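Local coordinates for beta-lactamase (Escherichia coli, PDB 6PQ9), which is a class A extended-spectrum enzyme that probably hydrolyses beta-lactam antibiotics by opening their four-membered ring to give substituted beta-amino acids, at residues Lys23-Leu28 with Trp293-Lys298; Ser120-Leu125 with Tyr206-Asn211; Leu76-Lys81 with Asp138-Phe143. The protein carries 1 engineered substitution. All coordinates share one frame; numbering follows the deposited sequence.

Overall arrangement
From the N terminus the chain first passes through residues 23-28, which pair with 293-298 at the other end of the chain in interaction 1; that contact closes a loop around nearly the whole protein and joins helices 25-37 and 278-297. Within this loop, 76-81 opens interaction 3 and 120-125 opens interaction 2. Residues 138-143 then close interaction 3, and 206-211 close interaction 2, so these two cross along the chain. They also touch in space, Leu79 lying against both Leu125 and Leu209, and tie together helices 70-85, 121-130, 134-144 and 203-214. Interaction 1 stands apart, its centre about 34 Å from that of interaction 2 and 38 Å from that of interaction 3.

Interaction 1 of 3, residues Lys23-Leu28 with Trp293-Lys298; sequences KGTDSL and WDYLVK. With ASP (aspartic acid), chain B.
The Tyr295 ring meets Gly24, Leu28 and the backbone N of Thr25 obliquely, while the carboxylate oxygen OD1 of a bound aspartic acid lies over one face, 4.2 Å above the plane and displaced toward the rim. Glycine suits position 24 because its bare backbone lets the phenol lie close, with Gly24 C 3.5 Å from Tyr295 CE1 and Gly24 O equally near the same carbon. Leu28 supplies the apolar side: its CD2 reaches 3.8 Å from Tyr295 CD2, near the root of the ring, and its CD1 approaches Tyr295 CB. With CG anti to the backbone N (chi1 171°), Tyr295 extends across the gap between the helices and delivers its hydroxyl to residues 23-25. There Lys23 NZ makes a weak hydrogen bond of 3.3 Å to Tyr295 OH and a second weak one to Thr25 OG1. The aspartic acid is held on the C-terminal side by its amino N, which donates to Leu296 O at 3.1 Å. The contact thus joins the N- and C-terminal helices at the surface of the protein. Leu28 packing and close backbone contact at Gly24 make up much of the interface; the polar bonds across it are weak, and the lysine ammonium would at most modestly polarise the phenol toward releasing its proton.

Interaction 2 of 3, residues Ser120-Leu125 with Tyr206-Asn211; sequences SISEIL and YDYLLN
Tyr208 and Ser122 make the polar part of this contact: the phenol OH donates to the backbone oxygen Ser122 O at 2.7 Å, a bond that is weak despite its short length. The Ser122 hydroxyl stands close by, its OG 3.7 Å from Tyr208 CE1, where a small side chain leaves room for the ring. Tyrosine fits because its ring, swung to the side remote from its own backbone N (chi1 177°), is long enough to reach from helix 203-214 to helix 121-130.

Apolar contact comes from Leu125, whose CB sits at the edge of the ring, near its plane, 3.9 Å from Tyr208 CE2; CD1 approaches the same carbon. Leu125 then continues inward onto Leu79 of helix 70-85, which Leu209 also touches.

Capping is the third element. Ser120, just ahead of helix 121-130, is its N-cap: Ser120 OG accepts from Glu123 N at 3.0 Å with an N-H...O angle of 157°.

One side chain therefore serves two purposes here, its aromatic edge lying against a leucine while its hydroxyl finds a backbone acceptor, so the polar end of a partly buried tyrosine is given a partner.

Interaction 3 of 3, residues Leu76-Lys81 with Asp138-Phe143; sequences LAVLDK and DILFRF
Val78 and Lys81 pack against Leu140 and Phe143 in a helix-to-helix contact within the helical domain of the class A beta-lactamase fold. Helix 70-85 is the largely buried helix that, in this family, follows directly on the active-site serine, a residue replaced by glycine in this construct. Over the segments concerned its axis passes 9.9 Å from that of helix 134-144, and the two run in the same general sense at 44° to each other.

The inner half of the interface is apolar. Val78 directs CG2 at Leu140 CB, 3.8 Å away, and CG1 at Phe143 CD2, 4.2 Å away; beta-branched valine is compact enough to fill the space where the backbones come nearest. Since Val78 was modelled in two conformers, these distances describe one of them. Leu140 passes the packing on to Leu125 of helix 121-130, and Phe143 likewise touches Ile121.

The outer half is built on a lysine that meets both an aromatic face and a backbone oxygen. The nearly straight chain of Lys81 bends only at the last torsion (chi4 61°), and its CE comes 3.3 Å from Phe143 O. Its ammonium makes a cation-pi contact, NZ lying 5.0 Å from the centroid of the Phe143 ring, but its stronger polar partner is Glu85, with which it forms a salt bridge. Lysine thus suits the place twice over: its CE, with CD beside it, lies over one part of the face, while its ammonium pairs with Glu85, one turn further along the same helix. The closer contact with the ring is a CH-pi one, Lys81 CE standing 3.8 Å from the Phe143 centroid and 18° off the ring normal.

Interaction 1 of 3, residues Lys23-Leu28 with Trp293-Lys298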
loop_
_atom_site.group_PDB
_atom_site.type_symbol
_atom_site.label_atom_id
_atom_site.label_comp_id
_atom_site.label_asym_id
_atom_site.label_seq_id
_atom_site.Cartn_x
_atom_site.Cartn_y
_atom_site.Cartn_z
ATOM N N LYS A 23 0.283 25.874 18.583
ATOM C CA LYS A 23 -0.240 25.182 17.407
ATOM C C LYS A 23 -0.799 23.805 17.829
ATOM O O LYS A 23 -0.478 23.291 18.914
ATOM C CB LYS A 23 0.856 25.043 16.337
ATOM C CG LYS A 23 0.444 25.365 14.897
ATOM C CD LYS A 23 -0.445 24.304 14.275
ATOM C CE LYS A 23 -1.184 24.863 13.069
ATOM N NZ LYS A 23 -2.268 23.952 12.611
ATOM N N GLY A 24 -1.646 23.222 16.980
ATOM C CA GLY A 24 -2.231 21.927 17.265
ATOM C C GLY A 24 -1.441 20.770 16.686
ATOM O O GLY A 24 -1.462 19.665 17.239
ATOM N N THR A 25 -0.730 21.014 15.578
ATOM C CA THR A 25 0.003 19.938 14.913
ATOM C C THR A 25 1.109 19.383 15.803
ATOM O O THR A 25 1.352 18.172 15.816
ATOM C CB THR A 25 0.584 20.427 13.583
ATOM O OG1 THR A 25 -0.408 21.186 12.878
ATOM C CG2 THR A 25 1.016 19.243 12.717
ATOM N N ASP A 26 1.785 20.251 16.560
ATOM C CA ASP A 26 2.842 19.786 17.454
ATOM C C ASP A 26 2.276 18.941 18.589
ATOM O O ASP A 26 2.920 17.983 19.039
ATOM C CB ASP A 26 3.620 20.977 18.013
ATOM C CG ASP A 26 2.705 22.109 18.455
ATOM O OD1 ASP A 26 1.845 22.505 17.641
ATOM O OD2 ASP A 26 2.838 22.593 19.606
ATOM N N SER A 27 1.078 19.277 19.073
ATOM C CA SER A 27 0.474 18.468 20.126
ATOM C C SER A 27 0.041 17.109 19.592
ATOM O O SER A 27 0.117 16.102 20.306
ATOM C CB SER A 27 -0.710 19.203 20.749
ATOM O OG SER A 27 -1.283 18.434 21.800
ATOM N N LEU A 28 -0.418 17.059 18.339
ATOM C CA LEU A 28 -0.760 15.778 17.727
ATOM C C LEU A 28 0.484 14.907 17.580
ATOM O O LEU A 28 0.485 13.736 17.978
ATOM C CB LEU A 28 -1.443 16.003 16.374
ATOM C CG LEU A 28 -1.867 14.786 15.544
ATOM C CD1 LEU A 28 -2.903 13.945 16.267
ATOM C CD2 LEU A 28 -2.396 15.213 14.190
ATOM N N TRP A 293 -7.472 11.529 12.754
ATOM C CA TRP A 293 -8.866 11.778 12.407
ATOM C C TRP A 293 -9.506 12.759 13.389
ATOM O O TRP A 293 -10.133 13.746 12.984
ATOM C CB TRP A 293 -9.610 10.438 12.377
ATOM C CG TRP A 293 -11.094 10.513 12.330
ATOM C CD1 TRP A 293 -11.945 10.646 13.385
ATOM C CD2 TRP A 293 -11.916 10.425 11.156
ATOM N NE1 TRP A 293 -13.252 10.659 12.941
ATOM C CE2 TRP A 293 -13.257 10.523 11.577
ATOM C CE3 TRP A 293 -11.644 10.275 9.792
ATOM C CZ2 TRP A 293 -14.326 10.478 10.678
ATOM C CZ3 TRP A 293 -12.701 10.226 8.904
ATOM C CH2 TRP A 293 -14.025 10.333 9.348
ATOM N N ASP A 294 -9.331 12.505 14.691
ATOM C CA ASP A 294 -9.907 13.355 15.728
ATOM C C ASP A 294 -9.425 14.793 15.601
ATOM O O ASP A 294 -10.220 15.736 15.668
ATOM C CB ASP A 294 -9.536 12.807 17.102
ATOM C CG ASP A 294 -10.359 11.617 17.493
ATOM O OD1 ASP A 294 -11.297 11.267 16.743
ATOM O OD2 ASP A 294 -10.068 11.033 18.561
ATOM N N TYR A 295 -8.114 14.978 15.433
ATOM C CA TYR A 295 -7.563 16.322 15.316
ATOM C C TYR A 295 -8.161 17.069 14.124
ATOM O O TYR A 295 -8.535 18.241 14.240
ATOM C CB TYR A 295 -6.038 16.252 15.208
ATOM C CG TYR A 295 -5.398 17.579 14.879
ATOM C CD1 TYR A 295 -5.166 18.534 15.871
ATOM C CD2 TYR A 295 -5.038 17.890 13.580
ATOM C CE1 TYR A 295 -4.582 19.756 15.565
ATOM C CE2 TYR A 295 -4.463 19.105 13.268
ATOM C CZ TYR A 295 -4.236 20.037 14.259
ATOM O OH TYR A 295 -3.651 21.242 13.919
ATOM N N LEU A 296 -8.257 16.407 12.964
ATOM C CA LEU A 296 -8.738 17.083 11.759
ATOM C C LEU A 296 -10.251 17.290 11.778
ATOM O O LEU A 296 -10.755 18.244 11.171
ATOM C CB LEU A 296 -8.329 16.302 10.513
ATOM C CG LEU A 296 -6.827 16.128 10.236
ATOM C CD1 LEU A 296 -6.580 15.163 9.060
ATOM C CD2 LEU A 296 -6.151 17.461 9.978
ATOM N N VAL A 297 -10.989 16.414 12.460
ATOM C CA VAL A 297 -12.416 16.646 12.639
ATOM C C VAL A 297 -12.641 17.900 13.476
ATOM O O VAL A 297 -13.491 18.735 13.148
ATOM C CB VAL A 297 -13.082 15.408 13.268
ATOM C CG1 VAL A 297 -14.439 15.765 13.848
ATOM C CG2 VAL A 297 -13.213 14.280 12.243
ATOM N N LYS A 298 -11.861 18.067 14.546
ATOM C CA LYS A 298 -11.992 19.198 15.473
ATOM C C LYS A 298 -11.594 20.550 14.844
ATOM O O LYS A 298 -12.101 21.600 15.243
ATOM C CB LYS A 298 -11.156 18.934 16.735
ATOM C CG LYS A 298 -11.229 20.021 17.808
ATOM C CD LYS A 298 -11.491 19.449 19.207
ATOM C CE LYS A 298 -10.289 18.676 19.742
ATOM N NZ LYS A 298 -10.377 18.415 21.215
HETATM N N ASP B . -11.063 21.305 11.833
HETATM C CA ASP B . -10.308 22.331 11.121
HETATM C C ASP B . -9.683 21.777 9.830
HETATM O O ASP B . -9.554 22.484 8.822
HETATM C CB ASP B . -9.221 22.918 12.033
HETATM C CG ASP B . -8.089 21.927 12.321
HETATM O OD1 ASP B . -8.220 21.121 13.272
HETATM O OD2 ASP B . -7.061 21.960 11.600
#

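Interaction 2 of 3, residues Ser120-Leu125 with Tyr206-Asn211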
loop_
_atom_site.group_PDB
_atom_site.type_symbol
_atom_site.label_atom_id
_atom_site.label_comp_id
_atom_site.label_asym_id
_atom_site.label_seq_id
_atom_site.Cartn_x
_atom_site.Cartn_y
_atom_site.Cartn_z
ATOM N N SER A 120 -8.116 -11.216 -18.081
ATOM C CA SER A 120 -8.065 -9.800 -18.382
ATOM C C SER A 120 -7.183 -9.087 -17.365
ATOM O O SER A 120 -7.079 -9.488 -16.199
ATOM C CB SER A 120 -9.472 -9.207 -18.385
ATOM O OG SER A 120 -9.948 -9.017 -17.066
ATOM N N ILE A 121 -6.530 -8.022 -17.819
ATOM C CA ILE A 121 -5.717 -7.228 -16.904
ATOM C C ILE A 121 -6.577 -6.711 -15.752
ATOM O O ILE A 121 -6.145 -6.676 -14.590
ATOM C CB ILE A 121 -5.022 -6.105 -17.690
ATOM C CG1 ILE A 121 -4.060 -6.755 -18.704
ATOM C CG2 ILE A 121 -4.302 -5.149 -16.744
ATOM C CD1 ILE A 121 -3.512 -5.814 -19.769
ATOM N N SER A 122 -7.827 -6.356 -16.058
ATOM C CA SER A 122 -8.804 -5.984 -15.044
ATOM C C SER A 122 -8.881 -7.017 -13.918
ATOM O O SER A 122 -8.768 -6.673 -12.733
ATOM C CB SER A 122 -10.164 -5.808 -15.714
ATOM O OG SER A 122 -11.084 -5.181 -14.847
ATOM N N GLU A 123 -9.057 -8.296 -14.266
ATOM C CA GLU A 123 -9.205 -9.311 -13.229
ATOM C C GLU A 123 -7.901 -9.523 -12.453
ATOM O O GLU A 123 -7.931 -9.742 -11.234
ATOM C CB GLU A 123 -9.698 -10.631 -13.825
ATOM C CG GLU A 123 -9.933 -11.701 -12.744
ATOM C CD GLU A 123 -10.261 -13.084 -13.298
ATOM O OE1 GLU A 123 -10.650 -13.190 -14.478
ATOM O OE2 GLU A 123 -10.148 -14.067 -12.532
ATOM N N ILE A 124 -6.752 -9.462 -13.131
ATOM C CA ILE A 124 -5.474 -9.601 -12.435
ATOM C C ILE A 124 -5.231 -8.411 -11.510
ATOM O O ILE A 124 -4.707 -8.569 -10.400
ATOM C CB ILE A 124 -4.323 -9.767 -13.445
ATOM C CG1 ILE A 124 -4.597 -10.941 -14.391
ATOM C CG2 ILE A 124 -2.997 -9.955 -12.713
ATOM C CD1 ILE A 124 -3.851 -10.858 -15.700
ATOM N N LEU A 125 -5.596 -7.204 -11.955
ATOM C CA LEU A 125 -5.426 -6.012 -11.132
ATOM C C LEU A 125 -6.324 -6.048 -9.904
ATOM O O LEU A 125 -5.913 -5.640 -8.813
ATOM C CB LEU A 125 -5.741 -4.765 -11.955
ATOM C CG LEU A 125 -4.581 -4.049 -12.629
ATOM C CD1 LEU A 125 -5.159 -2.938 -13.480
ATOM C CD2 LEU A 125 -3.626 -3.521 -11.573
ATOM N N TYR A 206 -7.972 6.005 -13.190
ATOM C CA TYR A 206 -8.113 6.530 -11.835
ATOM C C TYR A 206 -9.378 5.999 -11.160
ATOM O O TYR A 206 -9.337 5.549 -10.008
ATOM C CB TYR A 206 -8.121 8.063 -11.881
ATOM C CG TYR A 206 -8.572 8.739 -10.598
ATOM C CD1 TYR A 206 -7.691 8.934 -9.535
ATOM C CD2 TYR A 206 -9.878 9.195 -10.453
ATOM C CE1 TYR A 206 -8.109 9.560 -8.347
ATOM C CE2 TYR A 206 -10.303 9.816 -9.288
ATOM C CZ TYR A 206 -9.421 9.994 -8.235
ATOM O OH TYR A 206 -9.864 10.613 -7.084
ATOM N N ASP A 207 -10.517 6.060 -11.864
ATOM C CA ASP A 207 -11.777 5.563 -11.310
ATOM C C ASP A 207 -11.690 4.079 -10.958
ATOM O O ASP A 207 -12.174 3.649 -9.900
ATOM C CB ASP A 207 -12.919 5.808 -12.299
ATOM C CG ASP A 207 -13.412 7.270 -12.293
ATOM O OD1 ASP A 207 -13.168 8.009 -11.315
ATOM O OD2 ASP A 207 -14.058 7.677 -13.278
ATOM N N TYR A 208 -11.072 3.283 -11.830
ATOM C CA TYR A 208 -10.934 1.859 -11.566
ATOM C C TYR A 208 -10.064 1.601 -10.339
ATOM O O TYR A 208 -10.484 0.919 -9.401
ATOM C CB TYR A 208 -10.348 1.153 -12.785
ATOM C CG TYR A 208 -10.139 -0.302 -12.506
ATOM C CD1 TYR A 208 -11.212 -1.185 -12.520
ATOM C CD2 TYR A 208 -8.879 -0.797 -12.179
ATOM C CE1 TYR A 208 -11.031 -2.526 -12.245
ATOM C CE2 TYR A 208 -8.691 -2.139 -11.895
ATOM C CZ TYR A 208 -9.769 -2.996 -11.932
ATOM O OH TYR A 208 -9.587 -4.328 -11.647
ATOM N N LEU A 209 -8.827 2.118 -10.340
ATOM C CA LEU A 209 -7.927 1.866 -9.219
ATOM C C LEU A 209 -8.526 2.345 -7.896
ATOM O O LEU A 209 -8.462 1.638 -6.885
ATOM C CB LEU A 209 -6.567 2.529 -9.462
ATOM C CG LEU A 209 -5.506 2.244 -8.380
ATOM C CD1 LEU A 209 -5.408 0.747 -8.102
ATOM C CD2 LEU A 209 -4.138 2.791 -8.762
ATOM N N LEU A 210 -9.111 3.540 -7.882
ATOM C CA LEU A 210 -9.744 4.042 -6.662
ATOM C C LEU A 210 -10.817 3.078 -6.144
ATOM O O LEU A 210 -10.862 2.765 -4.945
ATOM C CB LEU A 210 -10.338 5.431 -6.921
ATOM C CG LEU A 210 -10.994 6.140 -5.738
ATOM C CD1 LEU A 210 -10.070 6.129 -4.531
ATOM C CD2 LEU A 210 -11.336 7.567 -6.137
ATOM N N ASN A 211 -11.687 2.588 -7.039
ATOM C CA ASN A 211 -12.737 1.658 -6.618
ATOM C C ASN A 211 -12.161 0.365 -6.041
ATOM O O ASN A 211 -12.655 -0.137 -5.024
ATOM C CB ASN A 211 -13.672 1.336 -7.786
ATOM C CG ASN A 211 -15.015 0.833 -7.309
ATOM O OD1 ASN A 211 -15.564 1.348 -6.326
ATOM N ND2 ASN A 211 -15.542 -0.190 -7.974
#

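Interaction 3 of 3, residues Leu76-Lys81 with Asp138-Phe143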
loop_
_atom_site.group_PDB
_atom_site.type_symbol
_atom_site.label_atom_id
_atom_site.label_comp_id
_atom_site.label_asym_id
_atom_site.label_seq_id
_atom_site.Cartn_x
_atom_site.Cartn_y
_atom_site.Cartn_z
ATOM N N LEU A 76 -0.364 1.682 -10.307
ATOM C CA LEU A 76 -0.087 2.919 -11.044
ATOM C C LEU A 76 0.698 2.642 -12.322
ATOM O O LEU A 76 0.341 3.121 -13.403
ATOM C CB LEU A 76 0.701 3.899 -10.168
ATOM C CG LEU A 76 0.018 4.435 -8.911
ATOM C CD1 LEU A 76 0.960 5.352 -8.166
ATOM C CD2 LEU A 76 -1.305 5.128 -9.227
ATOM N N ALA A 77 1.770 1.859 -12.215
ATOM C CA ALA A 77 2.612 1.630 -13.380
ATOM C C ALA A 77 1.856 0.892 -14.479
ATOM O O ALA A 77 2.018 1.211 -15.665
ATOM C CB ALA A 77 3.874 0.870 -12.979
ATOM N N VAL A 78 1.020 -0.092 -14.113
ATOM C CA VAL A 78 0.267 -0.858 -15.108
ATOM C C VAL A 78 -0.748 0.037 -15.811
ATOM O O VAL A 78 -0.878 0.031 -17.044
ATOM C CB VAL A 78 -0.433 -2.064 -14.449
ATOM C CG1 VAL A 78 -1.419 -2.750 -15.443
ATOM C CG2 VAL A 78 0.581 -3.061 -13.884
ATOM N N LEU A 79 -1.499 0.817 -15.028
ATOM C CA LEU A 79 -2.544 1.645 -15.615
ATOM C C LEU A 79 -1.940 2.742 -16.473
ATOM O O LEU A 79 -2.456 3.049 -17.554
ATOM C CB LEU A 79 -3.428 2.226 -14.514
ATOM C CG LEU A 79 -4.245 1.119 -13.837
ATOM C CD1 LEU A 79 -4.916 1.594 -12.543
ATOM C CD2 LEU A 79 -5.258 0.547 -14.833
ATOM N N ASP A 80 -0.825 3.316 -16.020
ATOM C CA ASP A 80 -0.132 4.328 -16.809
ATOM C C ASP A 80 0.262 3.780 -18.174
ATOM O O ASP A 80 0.027 4.420 -19.207
ATOM C CB ASP A 80 1.094 4.825 -16.052
ATOM C CG ASP A 80 1.816 5.926 -16.795
ATOM O OD1 ASP A 80 1.246 7.036 -16.861
ATOM O OD2 ASP A 80 2.932 5.675 -17.322
ATOM N N LYS A 81 0.853 2.587 -18.191
ATOM C CA LYS A 81 1.163 1.908 -19.444
ATOM C C LYS A 81 -0.085 1.698 -20.296
ATOM O O LYS A 81 -0.050 1.919 -21.508
ATOM C CB LYS A 81 1.842 0.581 -19.133
ATOM C CG LYS A 81 1.964 -0.397 -20.281
ATOM C CD LYS A 81 2.962 -1.469 -19.873
ATOM C CE LYS A 81 3.029 -2.607 -20.844
ATOM N NZ LYS A 81 3.449 -2.147 -22.182
ATOM N N ASP A 138 3.283 -10.514 -9.465
ATOM C CA ASP A 138 4.434 -10.825 -10.306
ATOM C C ASP A 138 4.061 -10.898 -11.779
ATOM O O ASP A 138 4.865 -10.514 -12.636
ATOM C CB ASP A 138 5.069 -12.128 -9.841
ATOM C CG ASP A 138 5.781 -11.973 -8.511
ATOM O OD1 ASP A 138 5.822 -10.837 -7.982
ATOM O OD2 ASP A 138 6.298 -12.978 -7.994
ATOM N N ILE A 139 2.857 -11.380 -12.091
ATOM C CA ILE A 139 2.348 -11.303 -13.457
ATOM C C ILE A 139 2.392 -9.861 -13.963
ATOM O O ILE A 139 2.866 -9.585 -15.075
ATOM C CB ILE A 139 0.923 -11.885 -13.525
ATOM C CG1 ILE A 139 0.954 -13.402 -13.341
ATOM C CG2 ILE A 139 0.236 -11.503 -14.838
ATOM C CD1 ILE A 139 -0.365 -13.965 -12.869
ATOM N N LEU A 140 1.915 -8.915 -13.143
ATOM C CA LEU A 140 1.886 -7.524 -13.587
ATOM C C LEU A 140 3.284 -6.913 -13.649
ATOM O O LEU A 140 3.527 -6.042 -14.489
ATOM C CB LEU A 140 0.973 -6.694 -12.680
ATOM C CG LEU A 140 -0.507 -7.090 -12.753
ATOM C CD1 LEU A 140 -1.311 -6.340 -11.706
ATOM C CD2 LEU A 140 -1.084 -6.867 -14.156
ATOM N N PHE A 141 4.204 -7.323 -12.766
ATOM C CA PHE A 141 5.582 -6.837 -12.871
ATOM C C PHE A 141 6.169 -7.214 -14.215
ATOM O O PHE A 141 6.805 -6.387 -14.882
ATOM C CB PHE A 141 6.463 -7.408 -11.753
ATOM C CG PHE A 141 6.623 -6.496 -10.559
ATOM C CD1 PHE A 141 7.026 -5.169 -10.713
ATOM C CD2 PHE A 141 6.373 -6.968 -9.276
ATOM C CE1 PHE A 141 7.167 -4.328 -9.599
ATOM C CE2 PHE A 141 6.508 -6.138 -8.170
ATOM C CZ PHE A 141 6.910 -4.815 -8.334
ATOM N N ARG A 142 5.967 -8.474 -14.621
ATOM C CA ARG A 142 6.384 -8.925 -15.943
ATOM C C ARG A 142 5.755 -8.075 -17.033
ATOM O O ARG A 142 6.423 -7.718 -18.012
ATOM C CB ARG A 142 6.014 -10.399 -16.134
ATOM C CG ARG A 142 7.011 -11.365 -15.518
ATOM C CD ARG A 142 6.382 -12.693 -15.139
ATOM N NE ARG A 142 6.400 -13.652 -16.243
ATOM C CZ ARG A 142 7.277 -14.657 -16.362
ATOM N NH1 ARG A 142 7.209 -15.496 -17.404
ATOM N NH2 ARG A 142 8.223 -14.832 -15.439
ATOM N N PHE A 143 4.475 -7.716 -16.863
ATOM C CA PHE A 143 3.765 -6.955 -17.890
ATOM C C PHE A 143 4.382 -5.576 -18.094
ATOM O O PHE A 143 4.466 -5.094 -19.227
ATOM C CB PHE A 143 2.281 -6.840 -17.540
ATOM C CG PHE A 143 1.475 -6.071 -18.556
ATOM C CD1 PHE A 143 1.342 -6.542 -19.863
ATOM C CD2 PHE A 143 0.848 -4.881 -18.214
ATOM C CE1 PHE A 143 0.596 -5.836 -20.815
ATOM C CE2 PHE A 143 0.093 -4.165 -19.165
ATOM C CZ PHE A 143 -0.027 -4.651 -20.471
#